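Local atomic coordinates of Kcn28 (Kitasatospora, PDB entry 6J32), a protein that is of unknown function but belongs to the GT-B clan, with two domains each built round a parallel, Rossmann-like beta sheet. Residues S14-G19 and A41-V46; S131-M136 and V190-F195; A228-V233 and D261-L266. All coordinates share one frame; numbering follows the deposited sequence.

Followed from the N terminus, Kcn28 illustrates how parallel sheets are tied together in sequence, with three contacts in series that neither nest nor cross. Contact 1 closes the first loop, bringing the turn after strand 9-13 back to the end of strand 37-42. Contact 2 then closes the long, partly helical excursion between strands 127-131 and 187-190 of the same seven-stranded sheet. Its centre lies about 20 Å from that of contact 1, and the two meet where Gly19 O packs on Pro132 CB. Contact 3 closes the beta-alpha-beta unit that starts the second sheet, its centre about 33 Å from the centre of contact 2 and about 37 Å from that of contact 1.

Contact 1: residues S14-G19 and A41-V46; sequences SVPSRG and ANDPSV
Ser14 and Ala41 carry the pairing of two neighbouring parallel strands to its last backbone rung, Ser14 N donating to Ala41 O at 3.1 Å with an N-H...O angle of 168°. Beyond this point the link between the segments passes to side chains, with Asn42 reaching across. Its ND2 meets Val15 O in a weak bond of 3.3 Å, while the other end of the amide turns back on its own chain: OD1 accepts from Asp43 N at 2.8 Å, in the carbonyl plane and on a lone pair. The same oxygen lies against the Val15-Pro16 peptide, 3.1 Å from Val15 C, where the proline nitrogen has no hydrogen to offer. The Pro16 ring continues the contact by crossing the aliphatic part of Asp43, with Pro16 CG 3.4 Å from Asp43 CB.

Asp43 itself is held in an Asx turn. With CG anti to the backbone N (chi1 -173°), its OD1 receives Ser45 N at 2.8 Å on the anti side and also Ser45 OG, at 2.9 Å, from above the carboxylate plane. OD2 accepts from Ser62 N, so both carboxylate oxygens are occupied. Next comes Val46, at the N-cap of helix 47-52, whose CG2 touches Pro16 O at 3.8 Å. Ser14 OG bonds to His20 O, further along its own loop.

Both segments lie at the carboxyl ends of their strands, the edge of a Rossmann-like sheet that in GT-B proteins faces the cleft between domains. The chemistry implies a seam in which one firm backbone bond is supplemented by a weak amide bond, while OD1, held by Asp43 N, fixes the rotation of the amide and the Pro16 ring packs on the CB of Asp43.

Contact 2: residues S131-M136 and V190-F195; sequences SPTWVM and VLVPRF
A single parallel bridge, Ser131 beside Val190, makes this a buried strand-end contact, in which strands 127-131 and 187-190 leave the N-terminal sheet at their carboxyl ends and run on as loops toward the C-terminal domain. Leu191 N donates to Ser131 O at 3.0 Å, and Leu191 CB also rests on that oxygen.

Past the bridge, valines do most of the touching. Val190 parts its two methyls between different partners: CG1, anti to its own nitrogen (chi1 -172°), reaches Thr133 O at 3.5 Å, and CG2 meets Val135 CG1 at 3.9 Å. Val192 points toward the opposing loop and fits against its main chain, CG1 lying 3.6 Å from Thr133 CA and CG2 4.0 Å from Trp134 N. Within the loop, Ser131 OG donates to Thr133 O at 2.6 Å, tilted 32° from the carbonyl plane. Thr133 O therefore has a hydroxyl as its polar partner and a methyl of Val190 beside it, and the bond ties the first turn of the loop back to the strand end.

Trp134 meets Val192 through its CB, while its indole NE1 bonds to Asn333 OD1 and its side chain also touches Met308 of helix 308-316. Pro193 packs on Gln312 of that same helix, so both loops lie against the other domain. The chemistry thus gives the carbonyls of Ser131 and Thr133 each a donor, with Leu191 CB and CG beside the first acceptor and Val190 CG1 beside the second, while the methyls of Val192 pack on the main chain of the other loop.

Contact 3: residues A228-V233 and D261-L266; sequences AGAEKV and DWHLVL
Lys232 sets its CB over one face of the Trp262 indole in a CH-pi contact, 3.6 Å from the centroid of the six-membered ring and only 11° off the ring normal. The lysine places CG beside its backbone nitrogen (chi1 -56°) and stays extended from there, which sends CD past the ring, 3.7 Å from Trp262 CZ2, and leads the ammonium end away. In Trp262 a chi1 of -84° and a roughly perpendicular chi2 bring the indole against the neighbouring strand, its CE3 3.2 Å from Lys232 O. That oxygen accepts the backbone bond from His263 N at 3.1 Å.

The other face of the sheet carries Val233 and His263. Val233 CG1 touches the main-chain O of His263 at 3.6 Å, and Ala230 CB, from the approach to the strand, meets His263 CB at 3.5 Å. The imidazole's NE2 bonds to Glu285 of strand 284-287. At the strand entrance Glu231 crosses Asp261, its OE2 lying 3.2 Å from Asp261 CB; the two carboxylate planes are steeply inclined to each other, and Glu231 OE1 and Asp261 OD2 remain 4.4 Å apart.

These neighbours close the beta-alpha-beta unit formed by strand 232-236, helix 247-256 and strand 262-267. Chemically, the strands are joined by the His263 N to Lys232 O bond, by Lys232 CB over the Trp262 ring on one side of the sheet, and by Ala230 CB against His263 CB on the other. The like charges at the mouth probably disfavour each other slightly, an effect that solvent may help to screen, Glu231 being exposed.

Contact 1: residues S14-G19 and A41-V46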
loop_
_atom_site.group_PDB
_atom_site.type_symbol
_atom_site.label_atom_id
_atom_site.label_comp_id
_atom_site.label_asym_id
_atom_site.label_seq_id
_atom_site.Cartn_x
_atom_site.Cartn_y
_atom_site.Cartn_z
ATOM N N SER B 14 0.650 -18.708 1.442
ATOM C CA SER B 14 2.059 -18.320 1.410
ATOM C C SER B 14 2.193 -16.857 1.830
ATOM O O SER B 14 1.236 -16.234 2.297
ATOM C CB SER B 14 2.658 -18.573 0.023
ATOM O OG SER B 14 4.066 -18.420 0.058
ATOM N N VAL B 15 3.388 -16.313 1.649
ATOM C CA VAL B 15 3.731 -14.957 2.075
ATOM C C VAL B 15 4.250 -14.213 0.855
ATOM O O VAL B 15 4.610 -14.837 -0.158
ATOM C CB VAL B 15 4.748 -14.962 3.242
ATOM C CG1 VAL B 15 4.190 -15.716 4.449
ATOM C CG2 VAL B 15 6.061 -15.565 2.794
ATOM N N PRO B 16 4.279 -12.872 0.894
ATOM C CA PRO B 16 4.625 -12.115 -0.326
ATOM C C PRO B 16 6.084 -12.206 -0.752
ATOM O O PRO B 16 6.376 -11.879 -1.909
ATOM C CB PRO B 16 4.263 -10.665 0.034
ATOM C CG PRO B 16 3.524 -10.730 1.327
ATOM C CD PRO B 16 3.943 -11.973 2.013
ATOM N N SER B 17 6.999 -12.634 0.114
ATOM C CA SER B 17 8.415 -12.660 -0.245
ATOM C C SER B 17 8.654 -13.528 -1.477
ATOM O O SER B 17 8.013 -14.566 -1.661
ATOM C CB SER B 17 9.246 -13.164 0.935
ATOM O OG SER B 17 8.919 -12.464 2.127
ATOM N N ARG B 18 9.587 -13.088 -2.332
ATOM C CA ARG B 18 9.739 -13.681 -3.663
ATOM C C ARG B 18 10.180 -15.139 -3.591
ATOM O O ARG B 18 9.757 -15.963 -4.412
ATOM C CB ARG B 18 10.730 -12.866 -4.493
ATOM N N GLY B 19 11.045 -15.472 -2.632
ATOM C CA GLY B 19 11.528 -16.826 -2.460
ATOM C C GLY B 19 10.537 -17.781 -1.844
ATOM O O GLY B 19 10.838 -18.970 -1.691
ATOM N N ALA B 41 -4.104 -18.124 -0.781
ATOM C CA ALA B 41 -4.159 -16.993 0.134
ATOM C C ALA B 41 -2.788 -16.339 0.221
ATOM O O ALA B 41 -1.813 -16.974 0.641
ATOM C CB ALA B 41 -4.626 -17.432 1.521
ATOM N N ASN B 42 -2.720 -15.066 -0.155
ATOM C CA ASN B 42 -1.478 -14.313 -0.089
ATOM C C ASN B 42 -1.826 -12.833 -0.039
ATOM O O ASN B 42 -2.992 -12.444 -0.144
ATOM C CB ASN B 42 -0.574 -14.625 -1.287
ATOM C CG ASN B 42 0.899 -14.563 -0.938
ATOM O OD1 ASN B 42 1.321 -13.759 -0.105
ATOM N ND2 ASN B 42 1.696 -15.403 -1.591
ATOM N N ASP B 43 -0.798 -12.012 0.131
ATOM C CA ASP B 43 -0.991 -10.572 0.139
ATOM C C ASP B 43 -1.289 -10.076 -1.276
ATOM O O ASP B 43 -0.721 -10.587 -2.246
ATOM C CB ASP B 43 0.254 -9.899 0.706
ATOM C CG ASP B 43 0.082 -8.411 0.903
ATOM O OD1 ASP B 43 0.173 -7.667 -0.096
ATOM O OD2 ASP B 43 -0.160 -7.994 2.059
ATOM N N PRO B 44 -2.176 -9.084 -1.432
ATOM C CA PRO B 44 -2.510 -8.600 -2.785
ATOM C C PRO B 44 -1.346 -7.976 -3.527
ATOM O O PRO B 44 -1.437 -7.818 -4.753
ATOM C CB PRO B 44 -3.614 -7.563 -2.528
ATOM C CG PRO B 44 -3.427 -7.161 -1.106
ATOM C CD PRO B 44 -2.982 -8.406 -0.402
ATOM N N SER B 45 -0.250 -7.642 -2.844
ATOM C CA SER B 45 0.904 -7.080 -3.535
ATOM C C SER B 45 1.515 -8.073 -4.501
ATOM O O SER B 45 2.242 -7.674 -5.415
ATOM C CB SER B 45 1.972 -6.646 -2.532
ATOM O OG SER B 45 2.482 -7.764 -1.823
ATOM N N VAL B 46 1.221 -9.353 -4.331
ATOM C CA VAL B 46 1.760 -10.398 -5.182
ATOM C C VAL B 46 0.644 -11.094 -5.982
ATOM O O VAL B 46 0.825 -12.189 -6.512
ATOM C CB VAL B 46 2.609 -11.349 -4.307
ATOM C CG1 VAL B 46 1.893 -12.654 -3.899
ATOM C CG2 VAL B 46 3.976 -11.549 -4.892
#

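Contact 2: residues S131-M136 and V190-F195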
loop_
_atom_site.group_PDB
_atom_site.type_symbol
_atom_site.label_atom_id
_atom_site.label_comp_id
_atom_site.label_asym_id
_atom_site.label_seq_id
_atom_site.Cartn_x
_atom_site.Cartn_y
_atom_site.Cartn_z
ATOM N N SER B 131 8.053 -26.464 1.699
ATOM C CA SER B 131 9.311 -25.808 2.035
ATOM C C SER B 131 10.020 -25.379 0.761
ATOM O O SER B 131 10.368 -26.241 -0.057
ATOM C CB SER B 131 10.204 -26.737 2.836
ATOM O OG SER B 131 11.437 -26.114 3.148
ATOM N N PRO B 132 10.262 -24.082 0.549
ATOM C CA PRO B 132 10.916 -23.643 -0.691
ATOM C C PRO B 132 12.416 -23.874 -0.715
ATOM O O PRO B 132 13.041 -23.657 -1.762
ATOM C CB PRO B 132 10.589 -22.147 -0.735
ATOM C CG PRO B 132 10.538 -21.768 0.710
ATOM C CD PRO B 132 9.890 -22.942 1.404
ATOM N N THR B 133 13.006 -24.298 0.398
ATOM C CA THR B 133 14.432 -24.583 0.475
ATOM C C THR B 133 14.624 -25.730 1.463
ATOM O O THR B 133 13.657 -26.375 1.879
ATOM C CB THR B 133 15.222 -23.327 0.869
ATOM O OG1 THR B 133 16.626 -23.599 0.793
ATOM C CG2 THR B 133 14.870 -22.892 2.285
ATOM N N TRP B 134 15.878 -26.005 1.822
ATOM C CA TRP B 134 16.141 -27.112 2.729
ATOM C C TRP B 134 15.575 -26.819 4.112
ATOM O O TRP B 134 15.492 -25.666 4.546
ATOM C CB TRP B 134 17.639 -27.419 2.824
ATOM C CG TRP B 134 18.559 -26.240 3.034
ATOM C CD1 TRP B 134 19.134 -25.466 2.064
ATOM C CD2 TRP B 134 19.025 -25.720 4.288
ATOM N NE1 TRP B 134 19.926 -24.502 2.635
ATOM C CE2 TRP B 134 19.874 -24.632 3.998
ATOM C CE3 TRP B 134 18.800 -26.063 5.625
ATOM C CZ2 TRP B 134 20.502 -23.882 4.998
ATOM C CZ3 TRP B 134 19.425 -25.317 6.621
ATOM C CH2 TRP B 134 20.268 -24.242 6.300
ATOM N N VAL B 135 15.156 -27.882 4.795
ATOM C CA VAL B 135 14.565 -27.766 6.121
ATOM C C VAL B 135 15.650 -27.967 7.167
ATOM O O VAL B 135 16.778 -28.354 6.844
ATOM C CB VAL B 135 13.424 -28.778 6.316
ATOM C CG1 VAL B 135 12.306 -28.523 5.314
ATOM C CG2 VAL B 135 13.955 -30.199 6.191
ATOM N N MET B 136 15.311 -27.708 8.425
ATOM C CA MET B 136 16.250 -27.884 9.520
ATOM C C MET B 136 16.157 -29.308 10.041
ATOM O O MET B 136 15.073 -29.725 10.472
ATOM C CB MET B 136 15.948 -26.909 10.643
ATOM C CG MET B 136 16.377 -25.482 10.371
ATOM S SD MET B 136 15.952 -24.385 11.739
ATOM C CE MET B 136 14.309 -24.978 12.136
ATOM N N VAL B 190 9.576 -30.834 0.381
ATOM C CA VAL B 190 10.804 -30.050 0.337
ATOM C C VAL B 190 11.205 -29.895 -1.125
ATOM O O VAL B 190 11.571 -30.874 -1.790
ATOM C CB VAL B 190 11.919 -30.705 1.160
ATOM C CG1 VAL B 190 13.124 -29.773 1.265
ATOM C CG2 VAL B 190 11.396 -31.077 2.541
ATOM N N LEU B 191 11.158 -28.662 -1.623
ATOM C CA LEU B 191 11.358 -28.376 -3.042
ATOM C C LEU B 191 12.829 -28.205 -3.412
ATOM O O LEU B 191 13.180 -27.361 -4.244
ATOM C CB LEU B 191 10.554 -27.136 -3.416
ATOM C CG LEU B 191 9.043 -27.252 -3.211
ATOM C CD1 LEU B 191 8.312 -26.181 -4.002
ATOM C CD2 LEU B 191 8.545 -28.638 -3.596
ATOM N N VAL B 192 13.713 -28.997 -2.812
ATOM C CA VAL B 192 15.114 -29.061 -3.223
ATOM C C VAL B 192 15.504 -30.530 -3.323
ATOM O O VAL B 192 14.887 -31.376 -2.661
ATOM C CB VAL B 192 16.036 -28.311 -2.247
ATOM C CG1 VAL B 192 15.617 -26.857 -2.106
ATOM C CG2 VAL B 192 16.048 -28.997 -0.894
ATOM N N PRO B 193 16.501 -30.883 -4.128
ATOM C CA PRO B 193 16.989 -32.264 -4.126
ATOM C C PRO B 193 17.775 -32.558 -2.858
ATOM O O PRO B 193 18.236 -31.660 -2.153
ATOM C CB PRO B 193 17.886 -32.324 -5.366
ATOM C CG PRO B 193 18.380 -30.915 -5.510
ATOM C CD PRO B 193 17.214 -30.048 -5.113
ATOM N N ARG B 194 17.928 -33.853 -2.579
ATOM C CA ARG B 194 18.592 -34.264 -1.346
ATOM C C ARG B 194 20.044 -33.801 -1.295
ATOM O O ARG B 194 20.573 -33.561 -0.203
ATOM C CB ARG B 194 18.487 -35.781 -1.184
ATOM C CG ARG B 194 19.355 -36.580 -2.134
ATOM C CD ARG B 194 19.213 -38.077 -1.891
ATOM N NE ARG B 194 18.474 -38.370 -0.668
ATOM C CZ ARG B 194 17.251 -38.887 -0.631
ATOM N NH1 ARG B 194 16.607 -39.179 -1.753
ATOM N NH2 ARG B 194 16.671 -39.115 0.532
ATOM N N PHE B 195 20.709 -33.660 -2.445
ATOM C CA PHE B 195 22.104 -33.232 -2.421
ATOM C C PHE B 195 22.268 -31.736 -2.190
ATOM O O PHE B 195 23.406 -31.266 -2.083
ATOM C CB PHE B 195 22.836 -33.646 -3.707
ATOM C CG PHE B 195 22.176 -33.192 -4.979
ATOM C CD1 PHE B 195 22.299 -31.882 -5.416
ATOM C CD2 PHE B 195 21.494 -34.098 -5.778
ATOM C CE1 PHE B 195 21.710 -31.472 -6.597
ATOM C CE2 PHE B 195 20.908 -33.698 -6.965
ATOM C CZ PHE B 195 21.015 -32.381 -7.376
#

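Contact 3: residues A228-V233 and D261-L266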
loop_
_atom_site.group_PDB
_atom_site.type_symbol
_atom_site.label_atom_id
_atom_site.label_comp_id
_atom_site.label_asym_id
_atom_site.label_seq_id
_atom_site.Cartn_x
_atom_site.Cartn_y
_atom_site.Cartn_z
ATOM N N ALA B 228 27.402 -13.188 -31.890
ATOM C CA ALA B 228 28.433 -13.786 -32.731
ATOM C C ALA B 228 29.826 -13.320 -32.316
ATOM O O ALA B 228 30.031 -12.156 -31.960
ATOM C CB ALA B 228 28.180 -13.447 -34.200
ATOM N N GLY B 229 30.786 -14.243 -32.357
ATOM C CA GLY B 229 32.149 -13.978 -31.936
ATOM C C GLY B 229 32.385 -13.992 -30.445
ATOM O O GLY B 229 33.363 -13.404 -29.972
ATOM N N ALA B 230 31.507 -14.640 -29.693
ATOM C CA ALA B 230 31.706 -14.944 -28.284
ATOM C C ALA B 230 31.935 -16.445 -28.178
ATOM O O ALA B 230 31.116 -17.226 -28.668
ATOM C CB ALA B 230 30.502 -14.515 -27.448
ATOM N N GLU B 231 33.057 -16.854 -27.585
ATOM C CA GLU B 231 33.312 -18.289 -27.519
ATOM C C GLU B 231 32.502 -18.929 -26.398
ATOM O O GLU B 231 31.830 -19.944 -26.609
ATOM C CB GLU B 231 34.805 -18.572 -27.340
ATOM C CG GLU B 231 35.656 -18.201 -28.552
ATOM C CD GLU B 231 37.138 -18.397 -28.298
ATOM O OE1 GLU B 231 37.484 -19.341 -27.556
ATOM O OE2 GLU B 231 37.955 -17.613 -28.835
ATOM N N LYS B 232 32.565 -18.358 -25.199
ATOM C CA LYS B 232 31.783 -18.817 -24.059
ATOM C C LYS B 232 31.144 -17.629 -23.358
ATOM O O LYS B 232 31.756 -16.566 -23.231
ATOM C CB LYS B 232 32.608 -19.648 -23.071
ATOM C CG LYS B 232 33.279 -20.852 -23.700
ATOM C CD LYS B 232 34.384 -21.404 -22.835
ATOM C CE LYS B 232 34.826 -22.749 -23.375
ATOM N NZ LYS B 232 36.016 -23.286 -22.657
ATOM N N VAL B 233 29.909 -17.823 -22.898
ATOM C CA VAL B 233 29.085 -16.757 -22.341
ATOM C C VAL B 233 29.016 -16.918 -20.828
ATOM O O VAL B 233 28.900 -18.035 -20.313
ATOM C CB VAL B 233 27.672 -16.775 -22.958
ATOM C CG1 VAL B 233 26.772 -15.746 -22.287
ATOM C CG2 VAL B 233 27.751 -16.535 -24.457
ATOM N N ASP B 261 37.278 -13.308 -25.895
ATOM C CA ASP B 261 36.609 -14.511 -26.371
ATOM C C ASP B 261 35.324 -14.809 -25.609
ATOM O O ASP B 261 34.478 -15.560 -26.106
ATOM C CB ASP B 261 37.575 -15.692 -26.249
ATOM C CG ASP B 261 38.646 -15.466 -25.180
ATOM O OD1 ASP B 261 38.808 -14.315 -24.721
ATOM O OD2 ASP B 261 39.327 -16.439 -24.796
ATOM N N TRP B 262 35.175 -14.245 -24.418
ATOM C CA TRP B 262 34.012 -14.387 -23.558
ATOM C C TRP B 262 33.039 -13.224 -23.724
ATOM O O TRP B 262 33.428 -12.121 -24.109
ATOM C CB TRP B 262 34.472 -14.490 -22.107
ATOM C CG TRP B 262 34.860 -15.875 -21.720
ATOM C CD1 TRP B 262 36.022 -16.515 -22.034
ATOM C CD2 TRP B 262 34.122 -16.772 -20.885
ATOM N NE1 TRP B 262 36.035 -17.772 -21.482
ATOM C CE2 TRP B 262 34.882 -17.951 -20.767
ATOM C CE3 TRP B 262 32.885 -16.698 -20.239
ATOM C CZ2 TRP B 262 34.448 -19.046 -20.028
ATOM C CZ3 TRP B 262 32.455 -17.786 -19.507
ATOM C CH2 TRP B 262 33.234 -18.943 -19.406
ATOM N N HIS B 263 31.759 -13.487 -23.450
ATOM C CA HIS B 263 30.715 -12.464 -23.478
ATOM C C HIS B 263 30.057 -12.401 -22.105
ATOM O O HIS B 263 29.413 -13.364 -21.674
ATOM C CB HIS B 263 29.672 -12.740 -24.557
ATOM C CG HIS B 263 28.735 -11.594 -24.784
ATOM N ND1 HIS B 263 29.174 -10.306 -25.001
ATOM C CD2 HIS B 263 27.383 -11.535 -24.788
ATOM C CE1 HIS B 263 28.132 -9.507 -25.152
ATOM N NE2 HIS B 263 27.033 -10.228 -25.026
ATOM N N LEU B 264 30.230 -11.271 -21.422
ATOM C CA LEU B 264 29.664 -11.051 -20.097
ATOM C C LEU B 264 28.271 -10.439 -20.185
ATOM O O LEU B 264 28.057 -9.469 -20.920
ATOM C CB LEU B 264 30.578 -10.146 -19.272
ATOM C CG LEU B 264 30.010 -9.607 -17.955
ATOM C CD1 LEU B 264 29.611 -10.745 -17.038
ATOM C CD2 LEU B 264 31.015 -8.699 -17.271
ATOM N N VAL B 265 27.327 -11.021 -19.449
ATOM C CA VAL B 265 25.973 -10.482 -19.299
ATOM C C VAL B 265 25.793 -10.186 -17.813
ATOM O O VAL B 265 25.449 -11.064 -17.017
ATOM C CB VAL B 265 24.890 -11.427 -19.826
ATOM C CG1 VAL B 265 23.513 -10.837 -19.571
ATOM C CG2 VAL B 265 25.082 -11.669 -21.318
ATOM N N LEU B 266 26.048 -8.937 -17.432
ATOM C CA LEU B 266 26.049 -8.483 -16.046
ATOM C C LEU B 266 24.706 -7.877 -15.655
ATOM O O LEU B 266 24.162 -7.041 -16.383
ATOM C CB LEU B 266 27.171 -7.463 -15.840
ATOM C CG LEU B 266 27.219 -6.550 -14.611
ATOM C CD1 LEU B 266 27.103 -7.297 -13.298
ATOM C CD2 LEU B 266 28.535 -5.782 -14.653
#